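Local coordinates for protein SSD1 (Saccharomyces cerevisiae S288C, PDB 7AM1) that binds mRNA as a non-enzymatic relative of RNase II nucleases and is implicated in controlling the G1 phase of the cell cycle, at residues A14-L19 with V209-D214; S458-K463 with Q500-S505; V535-L540 with T846-R851; S868-R873 with K888-L893. All coordinates share one frame; numbering follows the deposited sequence.

Interaction 1 (A14-L19 with V209-D214); sequences ANIPEL and VVAVLD
I16 on the first turn of helix 15-22 reaches across to A211 and L213 on strand 206-214, the helix keeping its backbone off the strand: the nearest CA atoms, those of I16 and A211, are 8.4 Å apart. CB of I16 aims at the strand and sets two branches on it. CG2, lying opposite the backbone N, touches CD2 of L213 at 3.8 Å. CG1 takes the place beside the backbone N (chi1 -79°) and is 4.2 Å from that same L213 CD2, which therefore faces both branches. Beyond CG1 the chain bends (chi2 84°) and puts CD1 of I16 4.2 Å from CB of A211. The strand belongs to a five-stranded mixed sheet in 1-2-3-5-4 order, as in an OB fold, consistent with a cold-shock domain of this RNase II relative. Two classic beta bulges disturb it: V210 and A211 both face A70, and L213 and D214 both face L68. The L213 side chain crosses that of I16 obliquely. Nearby, L19 and V210 both lean on L25, and Q13 NE2 hydrogen-bonds V212 O just ahead of the helix.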
loop_
_atom_site.group_PDB
_atom_site.type_symbol
_atom_site.label_atom_id
_atom_site.label_comp_id
_atom_site.label_asym_id
_atom_site.label_seq_id
_atom_site.Cartn_x
_atom_site.Cartn_y
_atom_site.Cartn_z
ATOM N N ALA A 14 -23.871 13.525 -23.030
ATOM C CA ALA A 14 -23.789 13.460 -24.487
ATOM C C ALA A 14 -22.728 14.395 -25.055
ATOM O O ALA A 14 -22.073 14.068 -26.050
ATOM C CB ALA A 14 -25.154 13.786 -25.099
ATOM N N ASN A 15 -22.538 15.564 -24.437
ATOM C CA ASN A 15 -21.631 16.568 -24.981
ATOM C C ASN A 15 -20.156 16.244 -24.761
ATOM O O ASN A 15 -19.312 16.740 -25.516
ATOM C CB ASN A 15 -21.940 17.935 -24.362
ATOM N N ILE A 16 -19.824 15.432 -23.763
ATOM C CA ILE A 16 -18.437 15.297 -23.323
ATOM C C ILE A 16 -17.589 14.564 -24.357
ATOM O O ILE A 16 -16.470 15.013 -24.647
ATOM C CB ILE A 16 -18.353 14.591 -21.957
ATOM C CG1 ILE A 16 -18.679 15.565 -20.821
ATOM C CG2 ILE A 16 -16.971 13.984 -21.749
ATOM C CD1 ILE A 16 -20.142 15.727 -20.545
ATOM N N PRO A 17 -18.042 13.437 -24.920
ATOM C CA PRO A 17 -17.184 12.725 -25.886
ATOM C C PRO A 17 -16.620 13.636 -26.964
ATOM O O PRO A 17 -15.406 13.637 -27.203
ATOM C CB PRO A 17 -18.124 11.656 -26.459
ATOM C CG PRO A 17 -19.107 11.403 -25.378
ATOM C CD PRO A 17 -19.319 12.733 -24.698
ATOM N N GLU A 18 -17.472 14.437 -27.610
ATOM C CA GLU A 18 -16.985 15.366 -28.623
ATOM C C GLU A 18 -16.097 16.442 -28.007
ATOM O O GLU A 18 -15.043 16.774 -28.561
ATOM C CB GLU A 18 -18.165 15.996 -29.363
ATOM C CG GLU A 18 -19.033 14.993 -30.105
ATOM N N LEU A 19 -16.500 16.996 -26.860
ATOM C CA LEU A 19 -15.722 18.068 -26.246
ATOM C C LEU A 19 -14.330 17.593 -25.851
ATOM O O LEU A 19 -13.369 18.368 -25.911
ATOM C CB LEU A 19 -16.466 18.627 -25.036
ATOM C CG LEU A 19 -17.728 19.420 -25.379
ATOM C CD1 LEU A 19 -18.612 19.603 -24.159
ATOM C CD2 LEU A 19 -17.346 20.769 -25.971
ATOM N N VAL A 209 -14.215 20.785 -12.172
ATOM C CA VAL A 209 -14.938 19.589 -12.588
ATOM C C VAL A 209 -16.273 20.010 -13.192
ATOM O O VAL A 209 -17.056 20.724 -12.557
ATOM C CB VAL A 209 -15.137 18.635 -11.399
ATOM C CG1 VAL A 209 -16.066 17.491 -11.770
ATOM C CG2 VAL A 209 -13.785 18.105 -10.912
ATOM N N VAL A 210 -16.529 19.586 -14.430
ATOM C CA VAL A 210 -17.780 19.918 -15.107
ATOM C C VAL A 210 -18.712 18.725 -15.239
ATOM O O VAL A 210 -19.870 18.907 -15.647
ATOM C CB VAL A 210 -17.525 20.542 -16.498
ATOM C CG1 VAL A 210 -16.703 21.816 -16.358
ATOM C CG2 VAL A 210 -16.835 19.544 -17.432
ATOM N N ALA A 211 -18.255 17.520 -14.914
ATOM C CA ALA A 211 -19.112 16.346 -14.969
ATOM C C ALA A 211 -18.388 15.186 -14.305
ATOM O O ALA A 211 -17.155 15.135 -14.291
ATOM C CB ALA A 211 -19.484 15.989 -16.415
ATOM N N VAL A 212 -19.167 14.264 -13.750
ATOM C CA VAL A 212 -18.648 12.988 -13.274
ATOM C C VAL A 212 -18.903 11.962 -14.367
ATOM O O VAL A 212 -20.057 11.704 -14.730
ATOM C CB VAL A 212 -19.299 12.560 -11.951
ATOM C CG1 VAL A 212 -18.798 11.169 -11.550
ATOM C CG2 VAL A 212 -19.012 13.580 -10.853
ATOM N N LEU A 213 -17.831 11.383 -14.901
ATOM C CA LEU A 213 -17.971 10.441 -16.002
ATOM C C LEU A 213 -18.212 9.019 -15.510
ATOM O O LEU A 213 -18.991 8.281 -16.123
ATOM C CB LEU A 213 -16.731 10.491 -16.897
ATOM C CG LEU A 213 -16.390 11.876 -17.458
ATOM C CD1 LEU A 213 -15.094 11.842 -18.259
ATOM C CD2 LEU A 213 -17.531 12.430 -18.311
ATOM N N ASP A 214 -17.573 8.620 -14.412
ATOM C CA ASP A 214 -17.771 7.272 -13.902
ATOM C C ASP A 214 -17.446 7.234 -12.415
ATOM O O ASP A 214 -16.590 7.978 -11.927
ATOM C CB ASP A 214 -16.909 6.264 -14.672
ATOM C CG ASP A 214 -17.484 4.859 -14.642
ATOM O OD1 ASP A 214 -18.589 4.666 -14.093
ATOM O OD2 ASP A 214 -16.835 3.947 -15.193
#

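Interaction 2 (S458-K463 with Q500-S505); sequences STLRIK and QEIARS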
loop_
_atom_site.group_PDB
_atom_site.type_symbol
_atom_site.label_atom_id
_atom_site.label_comp_id
_atom_site.label_asym_id
_atom_site.label_seq_id
_atom_site.Cartn_x
_atom_site.Cartn_y
_atom_site.Cartn_z
ATOM N N SER A 458 24.836 -22.735 -19.796
ATOM C CA SER A 458 26.002 -21.997 -19.325
ATOM C C SER A 458 25.726 -20.526 -19.063
ATOM O O SER A 458 26.215 -19.984 -18.070
ATOM C CB SER A 458 27.148 -22.121 -20.333
ATOM O OG SER A 458 27.560 -23.471 -20.453
ATOM N N THR A 459 24.978 -19.863 -19.947
ATOM C CA THR A 459 24.624 -18.460 -19.789
ATOM C C THR A 459 23.231 -18.257 -19.210
ATOM O O THR A 459 22.909 -17.141 -18.790
ATOM C CB THR A 459 24.699 -17.736 -21.138
ATOM O OG1 THR A 459 23.669 -18.236 -22.001
ATOM C CG2 THR A 459 26.057 -17.952 -21.787
ATOM N N LEU A 460 22.398 -19.296 -19.200
ATOM C CA LEU A 460 21.002 -19.222 -18.774
ATOM C C LEU A 460 20.161 -18.297 -19.650
ATOM O O LEU A 460 19.051 -17.916 -19.267
ATOM C CB LEU A 460 20.901 -18.794 -17.306
ATOM C CG LEU A 460 21.534 -19.769 -16.307
ATOM C CD1 LEU A 460 21.253 -19.304 -14.878
ATOM C CD2 LEU A 460 21.055 -21.206 -16.520
ATOM N N ARG A 461 20.650 -17.934 -20.833
ATOM C CA ARG A 461 19.820 -17.187 -21.768
ATOM C C ARG A 461 18.645 -18.056 -22.203
ATOM O O ARG A 461 18.779 -19.273 -22.356
ATOM C CB ARG A 461 20.638 -16.755 -22.984
ATOM N N ILE A 462 17.489 -17.432 -22.399
ATOM C CA ILE A 462 16.292 -18.174 -22.785
ATOM C C ILE A 462 16.389 -18.503 -24.269
ATOM O O ILE A 462 16.454 -17.602 -25.112
ATOM C CB ILE A 462 15.011 -17.386 -22.474
ATOM C CG1 ILE A 462 14.886 -17.116 -20.971
ATOM C CG2 ILE A 462 13.783 -18.152 -22.967
ATOM C CD1 ILE A 462 14.073 -15.878 -20.642
ATOM N N LYS A 463 16.419 -19.798 -24.588
ATOM C CA LYS A 463 16.462 -20.250 -25.972
ATOM C C LYS A 463 15.077 -20.377 -26.590
ATOM O O LYS A 463 14.921 -20.149 -27.798
ATOM C CB LYS A 463 17.173 -21.608 -26.060
ATOM C CG LYS A 463 18.655 -21.573 -25.705
ATOM N N GLN A 500 17.581 -20.375 -7.816
ATOM C CA GLN A 500 17.972 -19.026 -7.423
ATOM C C GLN A 500 18.789 -18.357 -8.521
ATOM O O GLN A 500 18.544 -17.198 -8.871
ATOM C CB GLN A 500 18.759 -19.059 -6.112
ATOM C CG GLN A 500 19.426 -17.731 -5.766
ATOM C CD GLN A 500 20.060 -17.721 -4.389
ATOM O OE1 GLN A 500 19.927 -18.673 -3.619
ATOM N NE2 GLN A 500 20.754 -16.636 -4.070
ATOM N N GLU A 501 19.755 -19.077 -9.093
ATOM C CA GLU A 501 20.584 -18.464 -10.124
ATOM C C GLU A 501 19.763 -18.148 -11.366
ATOM O O GLU A 501 20.033 -17.152 -12.046
ATOM C CB GLU A 501 21.768 -19.367 -10.469
ATOM C CG GLU A 501 22.634 -18.823 -11.599
ATOM C CD GLU A 501 23.120 -17.404 -11.348
ATOM O OE1 GLU A 501 23.301 -16.656 -12.335
ATOM O OE2 GLU A 501 23.305 -17.029 -10.170
ATOM N N ILE A 502 18.761 -18.971 -11.678
ATOM C CA ILE A 502 17.864 -18.651 -12.783
ATOM C C ILE A 502 17.062 -17.395 -12.466
ATOM O O ILE A 502 16.973 -16.471 -13.282
ATOM C CB ILE A 502 16.941 -19.844 -13.092
ATOM C CG1 ILE A 502 17.752 -21.010 -13.656
ATOM C CG2 ILE A 502 15.845 -19.431 -14.074
ATOM C CD1 ILE A 502 16.980 -22.308 -13.716
ATOM N N ALA A 503 16.478 -17.332 -11.267
ATOM C CA ALA A 503 15.768 -16.125 -10.864
ATOM C C ALA A 503 16.681 -14.908 -10.938
ATOM O O ALA A 503 16.265 -13.839 -11.397
ATOM C CB ALA A 503 15.206 -16.286 -9.453
ATOM N N ARG A 504 17.932 -15.053 -10.486
ATOM C CA ARG A 504 18.869 -13.934 -10.522
ATOM C C ARG A 504 19.132 -13.479 -11.952
ATOM O O ARG A 504 19.256 -12.276 -12.215
ATOM C CB ARG A 504 20.189 -14.322 -9.848
ATOM C CG ARG A 504 21.108 -13.138 -9.542
ATOM C CD ARG A 504 22.582 -13.546 -9.475
ATOM N NE ARG A 504 23.056 -14.007 -10.779
ATOM C CZ ARG A 504 23.433 -13.207 -11.776
ATOM N NH1 ARG A 504 23.414 -11.887 -11.626
ATOM N NH2 ARG A 504 23.834 -13.730 -12.928
ATOM N N SER A 505 19.241 -14.426 -12.892
ATOM C CA SER A 505 19.497 -14.053 -14.280
ATOM C C SER A 505 18.286 -13.365 -14.904
ATOM O O SER A 505 18.445 -12.441 -15.709
ATOM C CB SER A 505 19.906 -15.278 -15.105
ATOM O OG SER A 505 18.781 -16.054 -15.474
HETATM O O HOH W 1 17.948 -15.923 -18.041
#
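L460 sits in the turn leading into strand 462-472, its backbone in the left-handed region (phi 63°, psi 16°), and faces helix 495-510 with its CA 6.8 Å from CA of I502. Its CD1 does most of the touching: it is 3.6 Å from CG of E501, across which the leucine runs at a slant, and 4.1 Å from CG1 of I502. In E501, a CG opposite the backbone N (chi1 177°) is carried to L460; the bend at chi2 then turns the carboxylate to R504 one turn on. R504 grips it side-on with NE and NH2, NH2 to E501 OE1 at 3.0 Å, and the carboxylate carbon lies at the edge of the guanidinium, in its plane. Replacing E501 by an alanine would probably leave R504 without its carboxylate mate and open a gap beside L460 CD1. S505 OG, 3.9 Å from L460 CB, donates to I502 O at 2.9 Å. A water donates to L460 O at 2.6 Å and to S505 OG. Within the RNB domain this hairpin turn thus meets the helix through apolar carbon, while polar linkage between them runs through a water and the ion pair stays on the helix.

Interaction 3 (V535-L540 with T846-R851); sequences VDLNIL and TVPNLR
L537 pushes a single methyl, CD2, against the extended segment 846-851, where T846 and P848 receive it. This is the tight side of a small contact. CD2 of L537 lies 3.9 Å from CD of P848 and 4.0 Å from its CG, the two side chains passing each other at a slant. The same methyl is 3.9 Å from O of T846, a van der Waals approach to the carbonyl. P848 also touches T721 of helix 689-725 and F753, which pack on the ring as well. The other side is looser and wet. The CA atoms of L537 and T846 are 6.9 Å apart, and the backbones are joined there by one water that accepts from L537 N at 2.9 Å and from T846 N at 3.1 Å; T846 itself is exposed. Beyond L537 the chain turns tightly: N538 OD1 accepts from L540 N at 2.9 Å, the donor standing 47° above the carbonyl plane, and N538 ND2 hydrogen-bonds P751 O. At the far end, R851 salt-bridges E752 and D618 and pairs by its backbone with M735. The arrangement is one of two irregular connections laid side by side: an Asx turn at N538, in the RNB domain, against an extended segment whose R851 pairs with strand 732-741 of the C-terminal part.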
loop_
_atom_site.group_PDB
_atom_site.type_symbol
_atom_site.label_atom_id
_atom_site.label_comp_id
_atom_site.label_asym_id
_atom_site.label_seq_id
_atom_site.Cartn_x
_atom_site.Cartn_y
_atom_site.Cartn_z
ATOM N N VAL A 535 1.637 -11.784 5.386
ATOM C CA VAL A 535 1.822 -10.385 5.749
ATOM C C VAL A 535 2.794 -10.282 6.913
ATOM O O VAL A 535 2.763 -11.085 7.852
ATOM C CB VAL A 535 0.473 -9.723 6.088
ATOM C CG1 VAL A 535 0.636 -8.219 6.158
ATOM C CG2 VAL A 535 -0.586 -10.088 5.051
ATOM N N ASP A 536 3.653 -9.270 6.857
ATOM C CA ASP A 536 4.588 -8.973 7.927
ATOM C C ASP A 536 4.174 -7.690 8.631
ATOM O O ASP A 536 3.525 -6.819 8.044
ATOM C CB ASP A 536 6.012 -8.814 7.395
ATOM C CG ASP A 536 6.421 -9.945 6.484
ATOM O OD1 ASP A 536 6.425 -11.102 6.947
ATOM O OD2 ASP A 536 6.721 -9.676 5.305
ATOM N N LEU A 537 4.547 -7.591 9.907
ATOM C CA LEU A 537 4.333 -6.355 10.649
ATOM C C LEU A 537 5.129 -5.204 10.050
ATOM O O LEU A 537 4.755 -4.042 10.229
ATOM C CB LEU A 537 4.705 -6.570 12.113
ATOM C CG LEU A 537 3.910 -5.829 13.186
ATOM C CD1 LEU A 537 2.411 -6.107 13.078
ATOM C CD2 LEU A 537 4.457 -6.230 14.566
ATOM N N ASN A 538 6.208 -5.499 9.336
ATOM C CA ASN A 538 7.036 -4.483 8.697
ATOM C C ASN A 538 6.875 -4.603 7.188
ATOM O O ASN A 538 7.259 -5.620 6.598
ATOM C CB ASN A 538 8.499 -4.642 9.107
ATOM C CG ASN A 538 9.356 -3.471 8.677
ATOM O OD1 ASN A 538 8.976 -2.695 7.800
ATOM N ND2 ASN A 538 10.520 -3.331 9.301
ATOM N N ILE A 539 6.309 -3.567 6.564
ATOM C CA ILE A 539 6.099 -3.589 5.122
ATOM C C ILE A 539 7.414 -3.660 4.360
ATOM O O ILE A 539 7.422 -3.983 3.167
ATOM C CB ILE A 539 5.286 -2.358 4.673
ATOM C CG1 ILE A 539 5.952 -1.061 5.136
ATOM C CG2 ILE A 539 3.868 -2.437 5.211
ATOM C CD1 ILE A 539 5.376 0.183 4.474
ATOM N N LEU A 540 8.534 -3.361 5.015
ATOM C CA LEU A 540 9.827 -3.415 4.345
ATOM C C LEU A 540 10.383 -4.831 4.244
ATOM O O LEU A 540 11.306 -5.062 3.457
ATOM C CB LEU A 540 10.825 -2.522 5.085
ATOM C CG LEU A 540 10.491 -1.029 5.129
ATOM C CD1 LEU A 540 11.502 -0.277 5.996
ATOM C CD2 LEU A 540 10.441 -0.439 3.726
ATOM N N THR A 846 6.800 -11.138 13.608
ATOM C CA THR A 846 8.046 -10.887 14.325
ATOM C C THR A 846 7.959 -9.563 15.071
ATOM O O THR A 846 7.548 -8.547 14.499
ATOM C CB THR A 846 9.234 -10.874 13.358
ATOM O OG1 THR A 846 9.364 -12.163 12.751
ATOM C CG2 THR A 846 10.530 -10.534 14.084
ATOM N N VAL A 847 8.354 -9.578 16.342
ATOM C CA VAL A 847 8.325 -8.359 17.160
ATOM C C VAL A 847 9.307 -7.346 16.585
ATOM O O VAL A 847 10.456 -7.710 16.269
ATOM C CB VAL A 847 8.680 -8.684 18.625
ATOM C CG1 VAL A 847 8.580 -7.426 19.486
ATOM C CG2 VAL A 847 7.784 -9.789 19.179
ATOM N N PRO A 848 8.941 -6.072 16.449
ATOM C CA PRO A 848 9.914 -5.086 15.963
ATOM C C PRO A 848 11.102 -4.965 16.908
ATOM O O PRO A 848 10.976 -5.098 18.127
ATOM C CB PRO A 848 9.107 -3.782 15.905
ATOM C CG PRO A 848 7.678 -4.214 15.857
ATOM C CD PRO A 848 7.614 -5.469 16.670
ATOM N N ASN A 849 12.272 -4.720 16.323
ATOM C CA ASN A 849 13.499 -4.493 17.073
ATOM C C ASN A 849 13.758 -3.000 17.208
ATOM O O ASN A 849 13.551 -2.236 16.261
ATOM C CB ASN A 849 14.690 -5.155 16.381
ATOM C CG ASN A 849 14.594 -6.656 16.379
ATOM O OD1 ASN A 849 14.098 -7.258 17.334
ATOM N ND2 ASN A 849 15.052 -7.277 15.300
ATOM N N LEU A 850 14.200 -2.584 18.385
ATOM C CA LEU A 850 14.602 -1.201 18.574
ATOM C C LEU A 850 15.998 -0.976 18.008
ATOM O O LEU A 850 16.828 -1.889 17.968
ATOM C CB LEU A 850 14.576 -0.828 20.054
ATOM C CG LEU A 850 13.221 -0.901 20.756
ATOM C CD1 LEU A 850 13.355 -0.520 22.216
ATOM C CD2 LEU A 850 12.237 0.012 20.071
ATOM N N ARG A 851 16.250 0.251 17.556
ATOM C CA ARG A 851 17.590 0.682 17.169
ATOM C C ARG A 851 18.162 1.481 18.338
ATOM O O ARG A 851 17.722 2.602 18.612
ATOM C CB ARG A 851 17.575 1.499 15.878
ATOM C CG ARG A 851 18.955 2.023 15.452
ATOM C CD ARG A 851 19.746 0.997 14.656
ATOM N NE ARG A 851 19.104 0.729 13.375
ATOM C CZ ARG A 851 19.430 1.312 12.224
ATOM N NH1 ARG A 851 20.410 2.206 12.161
ATOM N NH2 ARG A 851 18.767 0.993 11.122
HETATM O O HOH W 2 6.440 -9.539 10.967
#

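Interaction 4 (S868-R873 with K888-L893); sequences STTETR and KIPILL
T869 and T870 meet P890 from two directions. T869 runs past the proline with the side chains pointing opposite ways, and its OG1 comes to 3.4 Å from CD of P890. The T870 side chain crosses that of P890 at about a right angle and lays its methyl CG2 3.6 Å from the same CD and 3.8 Å from P890 CG. The CD corner of the ring thus takes a hydroxyl oxygen and a methyl. The two threonines have similar first torsions (chi1 67° and 70°), each OG1 wedged between the backbone N and the carbonyl carbon. In T870 this puts CG2 beside the backbone N and onto the proline, while OG1 turns back to hydrogen-bond I867 O. OG1 of T869 likewise bonds F866 O, so both hydroxyls are engaged at the end of helix 862-867 rather than with the strand. The nearest CA atoms are those of T870 and I889, 6.2 Å apart. Strand 888-896 pairs with strands 732-741 and 903-908 in a five-stranded antiparallel sheet of 3-2-1-4-5 order, consistent with an OB-type fold in the C-terminal part. A glycine in place of P890 would probably leave T869 OG1 and T870 CG2 beside a gap, and the strand backbone freer to flex. P890 carries no N-H, and both threonine hydroxyls are hydrogen-bonded to carbonyls at the helix end; the join between the helix end and strand 888-896 therefore rests on shape, with van der Waals contact to the ring.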
loop_
_atom_site.group_PDB
_atom_site.type_symbol
_atom_site.label_atom_id
_atom_site.label_comp_id
_atom_site.label_asym_id
_atom_site.label_seq_id
_atom_site.Cartn_x
_atom_site.Cartn_y
_atom_site.Cartn_z
ATOM N N SER A 868 24.163 11.321 23.520
ATOM C CA SER A 868 25.452 11.482 22.859
ATOM C C SER A 868 25.372 11.310 21.345
ATOM O O SER A 868 26.335 11.657 20.653
ATOM C CB SER A 868 26.460 10.483 23.430
ATOM O OG SER A 868 25.992 9.153 23.286
ATOM N N THR A 869 24.261 10.800 20.812
ATOM C CA THR A 869 24.089 10.698 19.368
ATOM C C THR A 869 23.661 12.013 18.726
ATOM O O THR A 869 23.631 12.101 17.495
ATOM C CB THR A 869 23.043 9.636 19.020
ATOM O OG1 THR A 869 21.757 10.071 19.481
ATOM C CG2 THR A 869 23.386 8.304 19.668
ATOM N N THR A 870 23.325 13.025 19.514
ATOM C CA THR A 870 22.789 14.266 18.978
ATOM C C THR A 870 23.907 15.277 18.738
ATOM O O THR A 870 24.996 15.185 19.306
ATOM C CB THR A 870 21.740 14.851 19.929
ATOM O OG1 THR A 870 22.375 15.342 21.117
ATOM C CG2 THR A 870 20.717 13.784 20.312
ATOM N N GLU A 871 23.625 16.240 17.864
ATOM C CA GLU A 871 24.557 17.315 17.528
ATOM C C GLU A 871 24.044 18.588 18.194
ATOM O O GLU A 871 23.045 19.165 17.751
ATOM C CB GLU A 871 24.671 17.476 16.013
ATOM C CG GLU A 871 25.732 18.474 15.558
ATOM C CD GLU A 871 27.142 18.063 15.964
ATOM O OE1 GLU A 871 27.394 16.845 16.091
ATOM O OE2 GLU A 871 27.997 18.955 16.161
ATOM N N THR A 872 24.726 19.029 19.253
ATOM C CA THR A 872 24.230 20.108 20.095
ATOM C C THR A 872 25.318 21.139 20.355
ATOM O O THR A 872 26.510 20.878 20.171
ATOM C CB THR A 872 23.712 19.577 21.442
ATOM O OG1 THR A 872 24.741 18.812 22.083
ATOM C CG2 THR A 872 22.479 18.713 21.251
ATOM N N ARG A 873 24.885 22.325 20.787
ATOM C CA ARG A 873 25.814 23.354 21.230
ATOM C C ARG A 873 25.075 24.397 22.055
ATOM O O ARG A 873 23.872 24.615 21.883
ATOM C CB ARG A 873 26.529 24.028 20.057
ATOM C CG ARG A 873 25.626 24.784 19.112
ATOM C CD ARG A 873 26.397 25.191 17.868
ATOM N NE ARG A 873 25.773 26.324 17.193
ATOM C CZ ARG A 873 24.852 26.221 16.239
ATOM N NH1 ARG A 873 24.432 25.028 15.834
ATOM N NH2 ARG A 873 24.346 27.318 15.691
ATOM N N LYS A 888 21.185 10.465 12.298
ATOM C CA LYS A 888 20.485 9.650 13.282
ATOM C C LYS A 888 20.076 10.530 14.455
ATOM O O LYS A 888 20.821 11.425 14.861
ATOM C CB LYS A 888 21.364 8.495 13.761
ATOM C CG LYS A 888 21.936 7.634 12.642
ATOM C CD LYS A 888 20.829 6.876 11.917
ATOM C CE LYS A 888 21.368 6.039 10.760
ATOM N NZ LYS A 888 21.411 6.797 9.471
ATOM N N ILE A 889 18.883 10.282 14.984
ATOM C CA ILE A 889 18.331 11.105 16.059
ATOM C C ILE A 889 17.511 10.216 16.986
ATOM O O ILE A 889 16.794 9.326 16.508
ATOM C CB ILE A 889 17.480 12.251 15.488
ATOM C CG1 ILE A 889 16.924 13.126 16.608
ATOM C CG2 ILE A 889 16.331 11.701 14.653
ATOM C CD1 ILE A 889 16.131 14.320 16.112
ATOM N N PRO A 890 17.575 10.406 18.305
ATOM C CA PRO A 890 16.700 9.628 19.195
ATOM C C PRO A 890 15.277 10.173 19.173
ATOM O O PRO A 890 15.054 11.377 19.326
ATOM C CB PRO A 890 17.350 9.789 20.574
ATOM C CG PRO A 890 18.154 11.022 20.479
ATOM C CD PRO A 890 18.570 11.195 19.054
ATOM N N ILE A 891 14.315 9.269 18.995
ATOM C CA ILE A 891 12.916 9.623 18.787
ATOM C C ILE A 891 12.063 8.874 19.800
ATOM O O ILE A 891 12.227 7.662 19.984
ATOM C CB ILE A 891 12.454 9.295 17.352
ATOM C CG1 ILE A 891 13.125 10.230 16.340
ATOM C CG2 ILE A 891 10.933 9.365 17.229
ATOM C CD1 ILE A 891 12.856 11.696 16.575
ATOM N N LEU A 892 11.149 9.593 20.442
ATOM C CA LEU A 892 10.112 8.992 21.268
ATOM C C LEU A 892 8.936 8.621 20.371
ATOM O O LEU A 892 8.462 9.448 19.585
ATOM C CB LEU A 892 9.678 9.964 22.364
ATOM C CG LEU A 892 10.770 10.287 23.389
ATOM C CD1 LEU A 892 10.594 11.687 23.954
ATOM C CD2 LEU A 892 10.771 9.259 24.507
ATOM N N LEU A 893 8.486 7.373 20.474
ATOM C CA LEU A 893 7.489 6.818 19.567
ATOM C C LEU A 893 6.297 6.310 20.360
ATOM O O LEU A 893 6.461 5.579 21.344
ATOM C CB LEU A 893 8.091 5.690 18.718
ATOM C CG LEU A 893 7.128 4.883 17.842
ATOM C CD1 LEU A 893 6.525 5.745 16.743
ATOM C CD2 LEU A 893 7.839 3.673 17.235
#

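The contacts follow one another along the chain without overlap. Interaction 1 is far from the rest, its centre 47 to 54 Å from the others, in a separate N-terminal sheet, probably OB-type. Interactions 2 and 3 both involve the RNB domain, with centres 33 Å apart and nearest atoms about 17 Å apart. Interactions 3 and 4 lie on the same side of the chain's centre and touch, R851 NH1 lying 4.2 Å from K888 CE; D618 is a salt-bridge partner of R851 and a long, weak one of K888. Strand 732-741 borders both, pairing with R851 and with strand 888-896. The set thus spans the modular layout of an RNase II relative, from N-terminal sheet to C-terminal part.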